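Local coordinates for glycosyl hydrolases family 31 family protein (Aspergillus niger, PDB 6DRU), which releases alpha-xylose from the non-reducing terminal glucose of xyloglucan oligosaccharides, at residues A[293-298]-A[332-337]. Numbering follows the deposited sequence.
With NAG (2-acetamido-2-deoxy-beta-D-glucopyranose), chain D.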
loop_
_atom_site.group_PDB
_atom_site.type_symbol
_atom_site.label_atom_id
_atom_site.label_comp_id
_atom_site.label_asym_id
_atom_site.label_seq_id
_atom_site.Cartn_x
_atom_site.Cartn_y
_atom_site.Cartn_z
ATOM N N GLY A 293 -14.746 -25.860 16.543
ATOM C CA GLY A 293 -15.906 -25.048 16.244
ATOM C C GLY A 293 -17.213 -25.655 16.699
ATOM O O GLY A 293 -18.244 -24.971 16.653
ATOM N N ASP A 294 -17.208 -26.921 17.123
ATOM C CA ASP A 294 -18.427 -27.535 17.640
ATOM C C ASP A 294 -18.839 -26.909 18.966
ATOM O O ASP A 294 -20.036 -26.754 19.239
ATOM C CB ASP A 294 -18.229 -29.044 17.793
ATOM C CG ASP A 294 -18.315 -29.781 16.469
ATOM O OD1 ASP A 294 -18.511 -29.118 15.428
ATOM O OD2 ASP A 294 -18.186 -31.024 16.468
ATOM N N TRP A 295 -17.865 -26.544 19.797
ATOM C CA TRP A 295 -18.109 -25.901 21.087
ATOM C C TRP A 295 -19.066 -26.735 21.936
ATOM O O TRP A 295 -20.121 -26.280 22.383
ATOM C CB TRP A 295 -18.612 -24.471 20.886
ATOM C CG TRP A 295 -17.562 -23.602 20.275
ATOM C CD1 TRP A 295 -16.232 -23.593 20.582
ATOM C CD2 TRP A 295 -17.736 -22.646 19.224
ATOM N NE1 TRP A 295 -15.571 -22.677 19.804
ATOM C CE2 TRP A 295 -16.472 -22.082 18.959
ATOM C CE3 TRP A 295 -18.839 -22.203 18.488
ATOM C CZ2 TRP A 295 -16.280 -21.101 17.991
ATOM C CZ3 TRP A 295 -18.645 -21.229 17.528
ATOM C CH2 TRP A 295 -17.376 -20.689 17.288
ATOM N N ALA A 296 -18.661 -27.984 22.144
ATOM C CA ALA A 296 -19.392 -28.964 22.932
ATOM C C ALA A 296 -18.475 -30.151 23.173
ATOM O O ALA A 296 -17.620 -30.466 22.339
ATOM C CB ALA A 296 -20.676 -29.416 22.226
ATOM N N LEU A 297 -18.657 -30.799 24.317
ATOM C CA LEU A 297 -17.861 -31.974 24.632
ATOM C C LEU A 297 -18.237 -33.128 23.712
ATOM O O LEU A 297 -19.415 -33.352 23.420
ATOM C CB LEU A 297 -18.057 -32.370 26.095
ATOM C CG LEU A 297 -17.566 -31.334 27.107
ATOM C CD1 LEU A 297 -18.022 -31.683 28.515
ATOM C CD2 LEU A 297 -16.054 -31.209 27.044
ATOM N N ASP A 298 -17.226 -33.851 23.245
ATOM C CA ASP A 298 -17.446 -35.010 22.391
ATOM C C ASP A 298 -18.281 -36.044 23.141
ATOM O O ASP A 298 -17.827 -36.566 24.171
ATOM C CB ASP A 298 -16.107 -35.608 21.957
ATOM C CG ASP A 298 -16.262 -36.755 20.965
ATOM O OD1 ASP A 298 -17.397 -37.023 20.516
ATOM O OD2 ASP A 298 -15.236 -37.386 20.629
ATOM N N SER A 332 -16.546 -28.882 11.343
ATOM C CA SER A 332 -17.429 -28.492 12.430
ATOM C C SER A 332 -18.884 -28.483 11.973
ATOM O O SER A 332 -19.200 -28.141 10.830
ATOM C CB SER A 332 -17.051 -27.113 12.961
ATOM O OG SER A 332 -17.938 -26.713 13.990
ATOM N N VAL A 333 -19.778 -28.856 12.892
ATOM C CA VAL A 333 -21.207 -28.785 12.620
ATOM C C VAL A 333 -21.684 -27.345 12.489
ATOM O O VAL A 333 -22.750 -27.098 11.912
ATOM C CB VAL A 333 -21.998 -29.523 13.716
ATOM C CG1 VAL A 333 -21.434 -30.916 13.921
ATOM C CG2 VAL A 333 -21.970 -28.734 15.019
ATOM N N ASN A 334 -20.920 -26.385 13.004
ATOM C CA ASN A 334 -21.269 -24.976 12.918
ATOM C C ASN A 334 -20.557 -24.255 11.782
ATOM O O ASN A 334 -20.776 -23.052 11.602
ATOM C CB ASN A 334 -20.955 -24.275 14.246
ATOM C CG ASN A 334 -21.696 -24.885 15.419
ATOM O OD1 ASN A 334 -22.865 -25.253 15.310
ATOM N ND2 ASN A 334 -21.014 -24.997 16.553
ATOM N N TYR A 335 -19.720 -24.954 11.010
ATOM C CA TYR A 335 -18.903 -24.278 10.005
ATOM C C TYR A 335 -19.757 -23.589 8.948
ATOM O O TYR A 335 -19.480 -22.446 8.568
ATOM C CB TYR A 335 -17.943 -25.265 9.346
ATOM C CG TYR A 335 -17.202 -24.669 8.170
ATOM C CD1 TYR A 335 -16.327 -23.605 8.347
ATOM C CD2 TYR A 335 -17.382 -25.161 6.885
ATOM C CE1 TYR A 335 -15.648 -23.051 7.277
ATOM C CE2 TYR A 335 -16.707 -24.614 5.808
ATOM C CZ TYR A 335 -15.842 -23.560 6.010
ATOM O OH TYR A 335 -15.166 -23.011 4.944
ATOM N N ALA A 336 -20.795 -24.269 8.454
ATOM C CA ALA A 336 -21.623 -23.680 7.406
ATOM C C ALA A 336 -22.358 -22.442 7.907
ATOM O O ALA A 336 -22.411 -21.421 7.213
ATOM C CB ALA A 336 -22.613 -24.717 6.877
ATOM N N ALA A 337 -22.926 -22.512 9.113
ATOM C CA ALA A 337 -23.652 -21.367 9.655
ATOM C C ALA A 337 -22.713 -20.206 9.957
ATOM O O ALA A 337 -23.041 -19.047 9.679
ATOM C CB ALA A 337 -24.419 -21.779 10.910
HETATM C C1 NAG D . -9.168 -37.929 19.492
HETATM C C2 NAG D . -10.411 -38.785 19.605
HETATM C C3 NAG D . -10.502 -39.462 20.921
HETATM C C4 NAG D . -9.212 -40.196 21.216
HETATM C C5 NAG D . -8.074 -39.202 21.158
HETATM C C6 NAG D . -6.758 -39.881 21.470
HETATM C C7 NAG D . -12.266 -37.986 18.182
HETATM C C8 NAG D . -13.496 -37.122 18.010
HETATM N N2 NAG D . -11.566 -37.979 19.417
HETATM O O3 NAG D . -11.619 -40.320 20.920
HETATM O O4 NAG D . -9.270 -40.791 22.490
HETATM O O5 NAG D . -8.026 -38.661 19.860
HETATM O O6 NAG D . -5.755 -39.372 20.619
HETATM O O7 NAG D . -11.880 -38.685 17.267
#
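D294 reaches across to S332 and V333 with one carboxylate oxygen, OD1, while N334 returns a bond to the backbone of G293. In D294, CB leads to CG beside the backbone N and anti to the carbonyl carbon (chi1 -77°), which brings OD1 between V333 N and S332 OG. CG of D294 itself lies 4.0 Å from both S332 OG and V333 N. OD1 of D294 takes the backbone N of V333 on its syn side at 2.8 Å and the hydroxyl OG of S332 on its anti side at 2.9 Å, each donor about 20° out of the carboxylate plane. The other oxygen, OD2, is hydrogen-bonded to ND1 of H291, so both ends of the group are engaged. V333 lays CG2 3.5 Å from OD1 of D294, the two side chains crossing at about a right angle.

S332 suits its place because a hydroxyl can do two things: S332 OG donates to D294 and accepts from N334 N at 3.2 Å, a capping bond in the type I turn. N334 sends ND2 to G293 O at 2.8 Å, in the carbonyl plane. G293 O lies 3.3 Å above the plane of the W295 ring, offset toward its rim. Glycine readily takes the positive phi of G293 (110°), and without a side chain it lets the backbone run close beside S332.

The contact joins the loop after strand 281-284 to the turn, after strand 319-328, that starts helix 335-340 in the TIM-barrel domain. W295 NE1 bonds to O of W325, a xylose-pocket residue, placing the contact beside the pocket but not in it. The buried carboxylate of D294 is probably ionised, its charge offset by V333 N, S332 OG and H291.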